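Local coordinates for protein short-chain dehydrogenase/reductase SDR (Burkholderia phymatum, PDB 5IG2) that binds NAD in a Rossmann-type fold and is probably a short-chain dehydrogenase/reductase that oxidises or reduces at CH-OH groups, at residues N113-A116 against W117-V121; D205-R208 against V209-E212; V72-G75 against A76-Q79; V126-G129 against V130-F133; Q219-R222 against S223-A226. All coordinates share one frame; numbering follows the deposited sequence.

Contact 1 (N113-A116 against W117-V121); sequences NDWA and WVFGV. With NAD (nicotinamide-adenine-dinucleotide), chain F.
Trp115 and Phe119, one turn apart near the start of helix 112-140, are joined twice: by a backbone bond and by their rings. Phe119 N donates to Trp115 O at 3.0 Å, and CE3 of the Trp115 indole lies 3.7 Å from CE1 of the Phe119 ring. The two side chains run alongside each other in the same direction, with the six-membered ring of Trp115 and the phenyl ring inclined at 31° and their centroids 5.9 Å apart, an oblique pairing. Three further i to i+4 bonds account for the other carbonyls of 113-116: Val118 N reaches Asp114 O at 3.1 Å, Trp117 N reaches Asn113 O at 2.9 Å, and Gly120 N reaches Ala116 O. The polar side chains find their acceptors and donors outside this turn. Asp114 OD1 takes a salt bridge from Arg210 and a hydrogen bond from Asn216, OD2 accepts from Ser111 N, and Asn113 ND2 donates to Arg215 O. With CG anti to the backbone N (chi1 177°), Trp117 carries its indole against Arg210 and Pro211. At the far end, the methyl group Val121 CG2 is in van der Waals contact with the adenine amino nitrogen N6A of NAD at 3.6 Å. The chemistry is thus divided: the carbonyls of 113-116 are all taken up by N-H groups of the next turn, the carboxylate of Asp114 ties the helix to the 205-212 loop, and the aromatic pair meets the second subunit.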
# COMPACT_ATOMS: atom_id res chain seq x y z
N ASN B 113 44.38 -37.18 -25.83
CA ASN B 113 42.92 -37.28 -25.75
C ASN B 113 42.26 -35.94 -26.06
O ASN B 113 41.17 -35.91 -26.65
CB ASN B 113 42.50 -37.76 -24.35
CG ASN B 113 42.62 -39.26 -24.17
OD1 ASN B 113 42.85 -40.01 -25.13
ND2 ASN B 113 42.46 -39.72 -22.94
N ASP B 114 42.88 -34.83 -25.66
CA ASP B 114 42.31 -33.52 -25.98
C ASP B 114 42.24 -33.32 -27.49
O ASP B 114 41.22 -32.85 -28.02
CB ASP B 114 43.13 -32.39 -25.35
CG ASP B 114 43.05 -32.37 -23.83
OD1 ASP B 114 42.05 -32.86 -23.25
OD2 ASP B 114 44.01 -31.84 -23.21
N TRP B 115 43.33 -33.64 -28.19
CA TRP B 115 43.35 -33.53 -29.64
C TRP B 115 42.29 -34.43 -30.27
O TRP B 115 41.54 -34.00 -31.16
CB TRP B 115 44.73 -33.88 -30.19
CG TRP B 115 45.80 -32.87 -29.93
CD1 TRP B 115 46.67 -32.84 -28.87
CD2 TRP B 115 46.16 -31.76 -30.77
NE1 TRP B 115 47.52 -31.77 -28.98
CE2 TRP B 115 47.23 -31.09 -30.14
CE3 TRP B 115 45.67 -31.27 -31.98
CZ2 TRP B 115 47.83 -29.95 -30.68
CZ3 TRP B 115 46.27 -30.13 -32.52
CH2 TRP B 115 47.33 -29.49 -31.87
N ALA B 116 42.23 -35.69 -29.85
CA ALA B 116 41.26 -36.62 -30.42
C ALA B 116 39.83 -36.16 -30.18
O ALA B 116 38.96 -36.31 -31.05
CB ALA B 116 41.47 -38.02 -29.82
N TRP B 117 39.55 -35.61 -28.99
CA TRP B 117 38.20 -35.18 -28.67
C TRP B 117 37.78 -34.01 -29.56
O TRP B 117 36.75 -34.07 -30.25
CB TRP B 117 38.12 -34.79 -27.20
CG TRP B 117 36.77 -34.25 -26.77
CD1 TRP B 117 35.54 -34.72 -27.14
CD2 TRP B 117 36.53 -33.14 -25.89
NE1 TRP B 117 34.55 -33.97 -26.53
CE2 TRP B 117 35.13 -33.00 -25.77
CE3 TRP B 117 37.36 -32.25 -25.20
CZ2 TRP B 117 34.54 -32.00 -24.97
CZ3 TRP B 117 36.78 -31.25 -24.41
CH2 TRP B 117 35.38 -31.14 -24.30
N VAL B 118 38.57 -32.93 -29.55
CA VAL B 118 38.20 -31.72 -30.28
C VAL B 118 38.15 -31.99 -31.77
O VAL B 118 37.22 -31.55 -32.46
CB VAL B 118 39.18 -30.57 -29.95
CG1 VAL B 118 38.79 -29.30 -30.72
CG2 VAL B 118 39.21 -30.32 -28.45
N PHE B 119 39.14 -32.71 -32.30
CA PHE B 119 39.12 -32.94 -33.74
C PHE B 119 38.04 -33.93 -34.13
O PHE B 119 37.48 -33.82 -35.23
CB PHE B 119 40.51 -33.39 -34.21
CG PHE B 119 41.38 -32.23 -34.63
CD1 PHE B 119 41.95 -31.40 -33.68
CD2 PHE B 119 41.58 -31.94 -35.97
CE1 PHE B 119 42.73 -30.31 -34.05
CE2 PHE B 119 42.36 -30.86 -36.35
CZ PHE B 119 42.94 -30.04 -35.39
N GLY B 120 37.70 -34.86 -33.24
CA GLY B 120 36.64 -35.80 -33.55
C GLY B 120 35.29 -35.12 -33.72
O GLY B 120 34.52 -35.45 -34.62
N VAL B 121 34.99 -34.15 -32.86
CA VAL B 121 33.73 -33.44 -32.99
C VAL B 121 33.83 -32.36 -34.06
O VAL B 121 33.01 -32.30 -34.99
CB VAL B 121 33.29 -32.83 -31.65
CG1 VAL B 121 31.91 -32.16 -31.80
CG2 VAL B 121 33.29 -33.91 -30.54
PA NAD F . 26.87 -25.17 -27.00
O1A NAD F . 27.64 -25.91 -25.97
O2A NAD F . 25.76 -24.29 -26.42
O5B NAD F . 26.25 -26.11 -28.13
C5B NAD F . 27.04 -27.12 -28.77
C4B NAD F . 26.27 -28.41 -28.67
O4B NAD F . 27.01 -29.46 -29.32
C3B NAD F . 25.98 -28.90 -27.24
O3B NAD F . 24.59 -29.10 -27.02
C2B NAD F . 26.74 -30.23 -27.15
O2B NAD F . 26.06 -31.20 -26.36
C1B NAD F . 26.77 -30.66 -28.61
N9A NAD F . 27.81 -31.62 -28.94
C8A NAD F . 29.10 -31.66 -28.47
N7A NAD F . 29.78 -32.71 -28.85
C5A NAD F . 28.87 -33.42 -29.62
C6A NAD F . 28.97 -34.65 -30.31
N6A NAD F . 30.04 -35.45 -30.25
N1A NAD F . 27.90 -35.05 -31.02
C2A NAD F . 26.80 -34.29 -31.03
N3A NAD F . 26.58 -33.13 -30.40
C4A NAD F . 27.66 -32.75 -29.71
O3 NAD F . 27.86 -24.26 -27.84
PN NAD F . 27.66 -23.39 -29.17
O1N NAD F . 26.21 -23.30 -29.50
O2N NAD F . 28.44 -22.15 -29.00
O5D NAD F . 28.41 -24.34 -30.21
C5D NAD F . 27.96 -24.46 -31.58
C4D NAD F . 29.15 -24.22 -32.48
O4D NAD F . 29.52 -22.82 -32.47
C3D NAD F . 30.42 -25.00 -32.12
O3D NAD F . 30.99 -25.54 -33.30
C2D NAD F . 31.33 -23.92 -31.55
O2D NAD F . 32.70 -24.27 -31.72
C1D NAD F . 30.91 -22.75 -32.43
N1N NAD F . 31.31 -21.34 -31.94
C2N NAD F . 30.85 -20.91 -30.75
C3N NAD F . 31.15 -19.63 -30.31
C7N NAD F . 30.55 -19.02 -29.08
O7N NAD F . 31.10 -18.04 -28.57
N7N NAD F . 29.52 -19.63 -28.53
C4N NAD F . 31.93 -18.82 -31.13
C5N NAD F . 32.38 -19.28 -32.35
C6N NAD F . 32.06 -20.56 -32.74

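Contact 2 (D205-R208 against V209-E212); sequences DAER and VRPE. With NAD (nicotinamide-adenine-dinucleotide), chain F.
Ala206 opens the turn by accepting Val209 N on its carbonyl oxygen O at 2.9 Å; the i to i+3 spacing agrees with the 3-10 geometry of 206-208. Glu207 comes next, with a two-pronged salt bridge. Its chain bends at chi2 (-71°) and brings the carboxylate alongside the guanidinium of Arg210, the two planes only 15° apart. The grip is side-on and uses two nitrogens: Arg210 NE donates to Glu207 OE1 at 2.8 Å, and Arg210 NH2 to the syn lone pair of Glu207 OE2 at 2.7 Å, the latter almost straight at 176°. Arg210 N also reaches Glu207 O at 3.1 Å, so backbone and side chain close the same turn. Arg208 points its chain the other way, extended from CG to NE, and donates from NH2 to the phosphate oxygen O1A of NAD at 3.0 Å, in the guanidinium plane. Its NH1 is bound to Gly202 O and, weakly, to Asp205 O, which also receives Arg208 N. Val209 follows the cofactor further, with CG1 3.6 Å from the ribose oxygen O2B of NAD and CG2 3.7 Å from C8A of its adenine. The whole turn belongs to the long loop between strand 189-194 and helix 222-236, and it packs Ala206, Glu207, Arg210 and Pro211 against Trp117 of helix 112-140.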
# COMPACT_ATOMS: atom_id res chain seq x y z
N ASP B 205 31.45 -24.79 -21.44
CA ASP B 205 31.20 -25.95 -20.59
C ASP B 205 31.26 -27.25 -21.37
O ASP B 205 30.63 -28.24 -20.96
CB ASP B 205 29.84 -25.81 -19.92
CG ASP B 205 29.93 -25.93 -18.43
OD1 ASP B 205 30.31 -24.92 -17.81
OD2 ASP B 205 29.66 -27.04 -17.90
N ALA B 206 32.01 -27.29 -22.47
CA ALA B 206 32.02 -28.46 -23.35
C ALA B 206 32.46 -29.73 -22.62
O ALA B 206 32.10 -30.84 -23.04
CB ALA B 206 32.92 -28.20 -24.57
N GLU B 207 33.23 -29.60 -21.53
CA GLU B 207 33.69 -30.79 -20.81
C GLU B 207 32.53 -31.67 -20.37
O GLU B 207 32.73 -32.87 -20.17
CB GLU B 207 34.51 -30.40 -19.58
CG GLU B 207 35.91 -29.89 -19.89
CD GLU B 207 36.87 -30.98 -20.40
OE1 GLU B 207 36.60 -32.18 -20.16
OE2 GLU B 207 37.88 -30.62 -21.04
N ARG B 208 31.32 -31.10 -20.25
CA ARG B 208 30.17 -31.88 -19.81
C ARG B 208 29.84 -33.00 -20.79
O ARG B 208 29.23 -34.00 -20.38
CB ARG B 208 28.94 -30.97 -19.61
CG ARG B 208 28.22 -30.53 -20.90
CD ARG B 208 27.25 -29.33 -20.66
NE ARG B 208 26.59 -28.86 -21.89
CZ ARG B 208 27.13 -27.99 -22.77
NH1 ARG B 208 28.35 -27.49 -22.57
NH2 ARG B 208 26.46 -27.62 -23.85
N VAL B 209 30.22 -32.87 -22.07
CA VAL B 209 29.95 -33.92 -23.05
C VAL B 209 31.24 -34.55 -23.58
O VAL B 209 31.22 -35.16 -24.65
CB VAL B 209 29.07 -33.40 -24.21
CG1 VAL B 209 27.66 -33.10 -23.73
CG2 VAL B 209 29.72 -32.20 -24.90
N ARG B 210 32.35 -34.43 -22.87
CA ARG B 210 33.53 -35.19 -23.25
C ARG B 210 33.27 -36.66 -22.94
O ARG B 210 32.82 -36.98 -21.83
CB ARG B 210 34.79 -34.71 -22.53
CG ARG B 210 36.05 -35.49 -22.91
CD ARG B 210 37.17 -35.36 -21.87
NE ARG B 210 37.76 -34.02 -21.88
CZ ARG B 210 38.93 -33.71 -22.43
NH1 ARG B 210 39.67 -34.65 -23.03
NH2 ARG B 210 39.37 -32.46 -22.38
N PRO B 211 33.50 -37.57 -23.89
CA PRO B 211 33.25 -38.99 -23.61
C PRO B 211 34.23 -39.52 -22.58
O PRO B 211 35.37 -39.06 -22.47
CB PRO B 211 33.47 -39.67 -24.97
CG PRO B 211 34.30 -38.74 -25.73
CD PRO B 211 33.94 -37.35 -25.27
N GLU B 212 33.77 -40.52 -21.82
CA GLU B 212 34.57 -41.04 -20.72
C GLU B 212 35.90 -41.58 -21.21
O GLU B 212 36.93 -41.44 -20.54
CB GLU B 212 33.79 -42.12 -19.96
CG GLU B 212 34.57 -42.85 -18.87
CD GLU B 212 34.76 -42.04 -17.59
OE1 GLU B 212 35.55 -42.47 -16.71
OE2 GLU B 212 34.11 -40.97 -17.44
PA NAD F . 26.87 -25.17 -27.00
O1A NAD F . 27.64 -25.91 -25.97
O2A NAD F . 25.76 -24.29 -26.42
O5B NAD F . 26.25 -26.11 -28.13
C5B NAD F . 27.04 -27.12 -28.77
C4B NAD F . 26.27 -28.41 -28.67
O4B NAD F . 27.01 -29.46 -29.32
C3B NAD F . 25.98 -28.90 -27.24
O3B NAD F . 24.59 -29.10 -27.02
C2B NAD F . 26.74 -30.23 -27.15
O2B NAD F . 26.06 -31.20 -26.36
C1B NAD F . 26.77 -30.66 -28.61
N9A NAD F . 27.81 -31.62 -28.94
C8A NAD F . 29.10 -31.66 -28.47
N7A NAD F . 29.78 -32.71 -28.85
C5A NAD F . 28.87 -33.42 -29.62
C6A NAD F . 28.97 -34.65 -30.31
N6A NAD F . 30.04 -35.45 -30.25
N1A NAD F . 27.90 -35.05 -31.02
C2A NAD F . 26.80 -34.29 -31.03
N3A NAD F . 26.58 -33.13 -30.40
C4A NAD F . 27.66 -32.75 -29.71
O3 NAD F . 27.86 -24.26 -27.84
PN NAD F . 27.66 -23.39 -29.17
O1N NAD F . 26.21 -23.30 -29.50
O2N NAD F . 28.44 -22.15 -29.00
O5D NAD F . 28.41 -24.34 -30.21
C5D NAD F . 27.96 -24.46 -31.58
C4D NAD F . 29.15 -24.22 -32.48
O4D NAD F . 29.52 -22.82 -32.47
C3D NAD F . 30.42 -25.00 -32.12
O3D NAD F . 30.99 -25.54 -33.30
C2D NAD F . 31.33 -23.92 -31.55
O2D NAD F . 32.70 -24.27 -31.72
C1D NAD F . 30.91 -22.75 -32.43
N1N NAD F . 31.31 -21.34 -31.94
C2N NAD F . 30.85 -20.91 -30.75
C3N NAD F . 31.15 -19.63 -30.31
C7N NAD F . 30.55 -19.02 -29.08
O7N NAD F . 31.10 -18.04 -28.57
N7N NAD F . 29.52 -19.63 -28.53
C4N NAD F . 31.93 -18.82 -31.13
C5N NAD F . 32.38 -19.28 -32.35
C6N NAD F . 32.06 -20.56 -32.74

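Contact 3 (V72-G75 against A76-Q79); sequences VSNG and AQVQ. With NAD (nicotinamide-adenine-dinucleotide), chain F.
Asn74 and Gln77 meet at the start of helix 75-89, and hydrogen bonds dominate the contact. Asn74 OD1 accepts Gln77 N at 2.9 Å, the capping bond of a residue at the N-cap, with the donor tilted 19° from the plane of the side-chain carbonyl. CG of Asn74 stands anti to its own N (chi1 -179°), which turns the amide over the first turn. The same N-H of Gln77 also reaches Asn74 O, a weak bond. Regular helical bonds take over from there: Val78 N to Asn74 O at 3.1 Å and Gln79 N to Gly75 O at 3.0 Å. The far end of Gln77 accepts from Asp71 N through OE1 and thereby ties the helix to the preceding loop. Among the van der Waals contacts, the side chains of Asn74 and Gln77 cross at about a right angle, Gln77 CG lying 3.4 Å from Asn74 OD1. Val78 CG2 lies 3.3 Å from Val72 O; the two side chains are only loosely together, Val72 CB and Val78 CG2 being 4.4 Å apart. Cofactor binding forms the third group: Val72 N donates to N1A of NAD at 3.0 Å and 170°, and Val72 CG2 lies 3.6 Å from that same N1A. A capped helix following a loop whose backbone N-H donates to adenine N1A is an arrangement seen in the Rossmann fold of short-chain dehydrogenases, here as part of the NAD site.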
# COMPACT_ATOMS: atom_id res chain seq x y z
N VAL B 72 28.30 -36.99 -33.28
CA VAL B 72 28.68 -36.66 -34.65
C VAL B 72 30.09 -37.11 -34.99
O VAL B 72 30.42 -37.21 -36.18
CB VAL B 72 28.54 -35.15 -34.96
CG1 VAL B 72 27.08 -34.67 -34.83
CG2 VAL B 72 29.51 -34.31 -34.10
N SER B 73 30.93 -37.37 -33.98
CA SER B 73 32.26 -37.91 -34.24
C SER B 73 32.21 -39.35 -34.74
O SER B 73 33.23 -39.87 -35.21
CB SER B 73 33.13 -37.85 -32.98
OG SER B 73 32.75 -38.85 -32.03
N ASN B 74 31.05 -39.99 -34.65
CA ASN B 74 30.88 -41.40 -35.02
C ASN B 74 30.20 -41.49 -36.38
O ASN B 74 29.02 -41.17 -36.51
CB ASN B 74 30.06 -42.13 -33.96
CG ASN B 74 29.90 -43.58 -34.27
OD1 ASN B 74 29.19 -43.95 -35.20
ND2 ASN B 74 30.56 -44.43 -33.50
N GLY B 75 30.95 -41.97 -37.38
CA GLY B 75 30.42 -41.99 -38.74
C GLY B 75 29.12 -42.76 -38.86
O GLY B 75 28.19 -42.34 -39.55
N ALA B 76 29.03 -43.91 -38.17
CA ALA B 76 27.82 -44.71 -38.25
C ALA B 76 26.61 -43.96 -37.70
O ALA B 76 25.50 -44.08 -38.23
CB ALA B 76 28.01 -46.03 -37.50
N GLN B 77 26.81 -43.16 -36.65
CA GLN B 77 25.68 -42.45 -36.07
C GLN B 77 25.24 -41.29 -36.95
O GLN B 77 24.05 -40.98 -37.02
CB GLN B 77 26.02 -41.96 -34.66
CG GLN B 77 26.25 -43.10 -33.69
CD GLN B 77 26.29 -42.62 -32.25
OE1 GLN B 77 25.74 -41.58 -31.92
NE2 GLN B 77 26.94 -43.40 -31.39
N VAL B 78 26.18 -40.64 -37.62
CA VAL B 78 25.79 -39.62 -38.59
C VAL B 78 24.99 -40.25 -39.72
O VAL B 78 23.97 -39.70 -40.15
CB VAL B 78 27.04 -38.88 -39.10
CG1 VAL B 78 26.64 -37.86 -40.17
CG2 VAL B 78 27.77 -38.23 -37.94
N GLN B 79 25.43 -41.41 -40.20
CA GLN B 79 24.64 -42.13 -41.20
C GLN B 79 23.25 -42.47 -40.66
O GLN B 79 22.26 -42.37 -41.39
CB GLN B 79 25.37 -43.40 -41.64
CG GLN B 79 24.63 -44.19 -42.71
CD GLN B 79 24.53 -43.44 -44.03
OE1 GLN B 79 25.54 -43.12 -44.67
NE2 GLN B 79 23.29 -43.16 -44.47
PA NAD F . 26.87 -25.17 -27.00
O1A NAD F . 27.64 -25.91 -25.97
O2A NAD F . 25.76 -24.29 -26.42
O5B NAD F . 26.25 -26.11 -28.13
C5B NAD F . 27.04 -27.12 -28.77
C4B NAD F . 26.27 -28.41 -28.67
O4B NAD F . 27.01 -29.46 -29.32
C3B NAD F . 25.98 -28.90 -27.24
O3B NAD F . 24.59 -29.10 -27.02
C2B NAD F . 26.74 -30.23 -27.15
O2B NAD F . 26.06 -31.20 -26.36
C1B NAD F . 26.77 -30.66 -28.61
N9A NAD F . 27.81 -31.62 -28.94
C8A NAD F . 29.10 -31.66 -28.47
N7A NAD F . 29.78 -32.71 -28.85
C5A NAD F . 28.87 -33.42 -29.62
C6A NAD F . 28.97 -34.65 -30.31
N6A NAD F . 30.04 -35.45 -30.25
N1A NAD F . 27.90 -35.05 -31.02
C2A NAD F . 26.80 -34.29 -31.03
N3A NAD F . 26.58 -33.13 -30.40
C4A NAD F . 27.66 -32.75 -29.71
O3 NAD F . 27.86 -24.26 -27.84
PN NAD F . 27.66 -23.39 -29.17
O1N NAD F . 26.21 -23.30 -29.50
O2N NAD F . 28.44 -22.15 -29.00
O5D NAD F . 28.41 -24.34 -30.21
C5D NAD F . 27.96 -24.46 -31.58
C4D NAD F . 29.15 -24.22 -32.48
O4D NAD F . 29.52 -22.82 -32.47
C3D NAD F . 30.42 -25.00 -32.12
O3D NAD F . 30.99 -25.54 -33.30
C2D NAD F . 31.33 -23.92 -31.55
O2D NAD F . 32.70 -24.27 -31.72
C1D NAD F . 30.91 -22.75 -32.43
N1N NAD F . 31.31 -21.34 -31.94
C2N NAD F . 30.85 -20.91 -30.75
C3N NAD F . 31.15 -19.63 -30.31
C7N NAD F . 30.55 -19.02 -29.08
O7N NAD F . 31.10 -18.04 -28.57
N7N NAD F . 29.52 -19.63 -28.53
C4N NAD F . 31.93 -18.82 -31.13
C5N NAD F . 32.38 -19.28 -32.35
C6N NAD F . 32.06 -20.56 -32.74

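Contact 4 (V126-G129 against V130-F133); sequences VAHG and VRVF
His128 and Arg131 run side by side in the same direction, three residues apart on helix 112-140, yet their flat ends are turned almost perpendicular, with the imidazole and guanidinium planes 85° apart. Arg131 NH2 comes to 2.9 Å from His128 ND1, and ND1 lies at the edge of the guanidinium, in its plane. The chain of Arg131 starts extended and then bends at chi3 (55°), which folds its tip back toward the ring. His128 NE2 makes a weak hydrogen bond to Ser73 O. On a different side of the helix, Val126 and Val130 lie alongside each other, CG1 of the first 4.4 Å from CG2 of the second. Phe133 sets the edge of its ring over the preceding turn: CD2 lies 3.3 Å from Gly129 O, which stays near the ring plane and accepts Phe133 N at 2.9 Å. Arg131 N meets Ala127 O at 2.8 Å, part of the i to i+4 bonding that runs through the segment. The arrangement is that of a long Rossmann-fold helix shared between core and interface, with Val126 and Val130 against strand 94-97 and helix 162-185, while Ala127, His128, Val130 and Arg131 meet the second subunit.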
# COMPACT_ATOMS: atom_id res chain seq x y z
N VAL B 126 31.97 -32.63 -38.86
CA VAL B 126 31.66 -31.91 -40.09
C VAL B 126 31.94 -32.80 -41.29
O VAL B 126 31.16 -32.83 -42.25
CB VAL B 126 32.47 -30.61 -40.15
CG1 VAL B 126 32.34 -29.97 -41.54
CG2 VAL B 126 32.01 -29.65 -39.06
N ALA B 127 33.06 -33.52 -41.26
CA ALA B 127 33.43 -34.40 -42.37
C ALA B 127 32.37 -35.47 -42.60
O ALA B 127 31.93 -35.69 -43.73
CB ALA B 127 34.80 -35.04 -42.11
N HIS B 128 31.94 -36.14 -41.52
CA HIS B 128 30.89 -37.14 -41.67
C HIS B 128 29.61 -36.51 -42.21
O HIS B 128 28.94 -37.10 -43.06
CB HIS B 128 30.60 -37.83 -40.34
CG HIS B 128 31.72 -38.65 -39.79
ND1 HIS B 128 32.49 -39.48 -40.58
CD2 HIS B 128 32.17 -38.80 -38.52
CE1 HIS B 128 33.38 -40.09 -39.82
NE2 HIS B 128 33.21 -39.71 -38.56
N GLY B 129 29.26 -35.33 -41.70
CA GLY B 129 28.07 -34.64 -42.19
C GLY B 129 28.12 -34.41 -43.69
O GLY B 129 27.20 -34.77 -44.42
N VAL B 130 29.23 -33.85 -44.17
CA VAL B 130 29.38 -33.61 -45.61
C VAL B 130 29.35 -34.93 -46.38
O VAL B 130 28.62 -35.07 -47.37
CB VAL B 130 30.68 -32.84 -45.87
CG1 VAL B 130 31.02 -32.86 -47.38
CG2 VAL B 130 30.55 -31.42 -45.33
N ARG B 131 30.13 -35.91 -45.92
CA ARG B 131 30.23 -37.19 -46.63
C ARG B 131 28.88 -37.89 -46.72
O ARG B 131 28.54 -38.47 -47.76
CB ARG B 131 31.25 -38.09 -45.94
CG ARG B 131 31.38 -39.47 -46.55
CD ARG B 131 32.43 -40.29 -45.82
NE ARG B 131 32.16 -40.38 -44.39
CZ ARG B 131 31.27 -41.19 -43.84
NH1 ARG B 131 30.55 -42.00 -44.61
NH2 ARG B 131 31.10 -41.20 -42.52
N VAL B 132 28.10 -37.86 -45.65
CA VAL B 132 26.84 -38.58 -45.63
C VAL B 132 25.75 -37.83 -46.38
O VAL B 132 25.01 -38.41 -47.18
CB VAL B 132 26.42 -38.87 -44.17
CG1 VAL B 132 24.97 -39.33 -44.13
CG2 VAL B 132 27.35 -39.93 -43.56
N PHE B 133 25.64 -36.52 -46.15
CA PHE B 133 24.46 -35.80 -46.62
C PHE B 133 24.65 -35.17 -48.00
O PHE B 133 23.66 -35.02 -48.73
CB PHE B 133 24.07 -34.71 -45.62
CG PHE B 133 23.43 -35.23 -44.37
CD1 PHE B 133 22.06 -35.43 -44.31
CD2 PHE B 133 24.20 -35.52 -43.25
CE1 PHE B 133 21.47 -35.90 -43.14
CE2 PHE B 133 23.61 -36.00 -42.08
CZ PHE B 133 22.24 -36.19 -42.03

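Contact 5 (Q219-R222 against S223-A226); sequences QPTR and SQLA
Thr221 and Gln224 exchange hydrogen bonds in both directions, which makes a capping box at the start of helix 222-236. Gln224 N donates to Thr221 OG1 at 3.2 Å, and Thr221 N returns a bond to Gln224 OE1 at 2.9 Å and 167°, arriving from above the plane of the side-chain carbonyl rather than on a lone pair. The two side chains cross obliquely. The hydroxyl of Thr221 sits between its backbone N and carbonyl carbon (chi1 66°), a setting that aims OG1 at Gln224, and the extended Gln224 chain lays CG 3.1 Å from that oxygen. Backbone bonds of the first helical turn follow, with Leu225 N on Thr221 O at 2.9 Å and Ala226 N on Arg222 O at 3.0 Å. A water adds one more link, donating to both Gln219 O and Gln224 OE1, so that OE1 accepts from two partners. Apolar contact is slight: Pro220 CB and Leu225 CD2 are 4.2 Å apart. A separate packing contact comes from Arg222, which bends its chain at chi3 and lays one face of the guanidinium over Ser223 N. Beyond the turn, Glu109 OE1 is bonded to both Thr221 OG1 and Ser223 OG, and Ser223 OG also to Phe106 N. This is a polar helix start: Gln224 N is taken up by the Thr221 hydroxyl before the backbone bonds of Leu225 and Ala226 begin, and two hydroxyls lead to a single carboxylate.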
# COMPACT_ATOMS: atom_id res chain seq x y z
N GLN B 219 45.60 -33.69 -13.51
CA GLN B 219 45.02 -32.42 -13.10
C GLN B 219 45.22 -31.36 -14.17
O GLN B 219 46.21 -31.39 -14.92
CB GLN B 219 45.67 -31.95 -11.80
CG GLN B 219 45.31 -32.78 -10.60
CD GLN B 219 43.96 -32.40 -10.07
OE1 GLN B 219 43.84 -31.55 -9.18
NE2 GLN B 219 42.91 -33.01 -10.62
N PRO B 220 44.31 -30.39 -14.28
CA PRO B 220 44.51 -29.30 -15.23
C PRO B 220 45.66 -28.40 -14.80
O PRO B 220 45.93 -28.22 -13.61
CB PRO B 220 43.17 -28.54 -15.19
CG PRO B 220 42.19 -29.53 -14.57
CD PRO B 220 43.00 -30.31 -13.60
N THR B 221 46.37 -27.85 -15.80
CA THR B 221 47.52 -27.00 -15.52
C THR B 221 47.08 -25.56 -15.27
O THR B 221 45.94 -25.18 -15.53
CB THR B 221 48.51 -27.03 -16.68
OG1 THR B 221 47.90 -26.43 -17.83
CG2 THR B 221 48.93 -28.46 -17.01
N ARG B 222 48.02 -24.75 -14.78
CA ARG B 222 47.77 -23.32 -14.62
C ARG B 222 47.25 -22.68 -15.91
O ARG B 222 46.23 -21.99 -15.91
CB ARG B 222 49.05 -22.62 -14.15
CG ARG B 222 48.85 -21.16 -13.79
CD ARG B 222 50.15 -20.38 -13.88
NE ARG B 222 50.70 -20.48 -15.23
CZ ARG B 222 50.20 -19.84 -16.30
NH1 ARG B 222 50.77 -20.00 -17.49
NH2 ARG B 222 49.15 -19.04 -16.17
N SER B 223 47.94 -22.91 -17.04
CA SER B 223 47.52 -22.27 -18.28
C SER B 223 46.18 -22.81 -18.77
O SER B 223 45.42 -22.09 -19.43
CB SER B 223 48.61 -22.42 -19.36
OG SER B 223 48.51 -23.66 -20.06
N GLN B 224 45.86 -24.06 -18.45
CA GLN B 224 44.56 -24.59 -18.84
C GLN B 224 43.45 -23.95 -18.01
O GLN B 224 42.41 -23.57 -18.55
CB GLN B 224 44.55 -26.11 -18.70
CG GLN B 224 45.49 -26.76 -19.72
CD GLN B 224 45.81 -28.21 -19.43
OE1 GLN B 224 45.47 -28.74 -18.37
NE2 GLN B 224 46.49 -28.86 -20.39
N LEU B 225 43.67 -23.82 -16.70
CA LEU B 225 42.70 -23.12 -15.85
C LEU B 225 42.47 -21.70 -16.33
O LEU B 225 41.33 -21.23 -16.39
CB LEU B 225 43.19 -23.12 -14.40
CG LEU B 225 43.24 -24.49 -13.73
CD1 LEU B 225 44.03 -24.40 -12.44
CD2 LEU B 225 41.83 -25.00 -13.47
N ALA B 226 43.55 -20.99 -16.67
CA ALA B 226 43.43 -19.60 -17.09
C ALA B 226 42.66 -19.50 -18.41
O ALA B 226 41.80 -18.62 -18.57
CB ALA B 226 44.81 -18.97 -17.22
O HOH W 1 46.74 -31.52 -17.79

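In the fold
Contacts 1 and 4 are buried and share helix 112-140, their centres about 17 Å apart; both combine regular helical bonding with packing on the second subunit. Contacts 2 and 3 are partly buried and, with contact 1, touch NAD: contact 2 brings one arginine to the phosphate and pairs Glu207 with Arg210, contact 3 gives a backbone donor to the adenine. Contact 2 reaches contact 1 through Asp114 and Arg210 and through Trp117, while contact 3 meets contact 4 by Val78 against His128. Contact 5 lies at the surface, about 34 Å from contact 4 between centres, and is largely polar. Contacts 3 and 5 are both helix starts, capped by asparagine and threonine respectively.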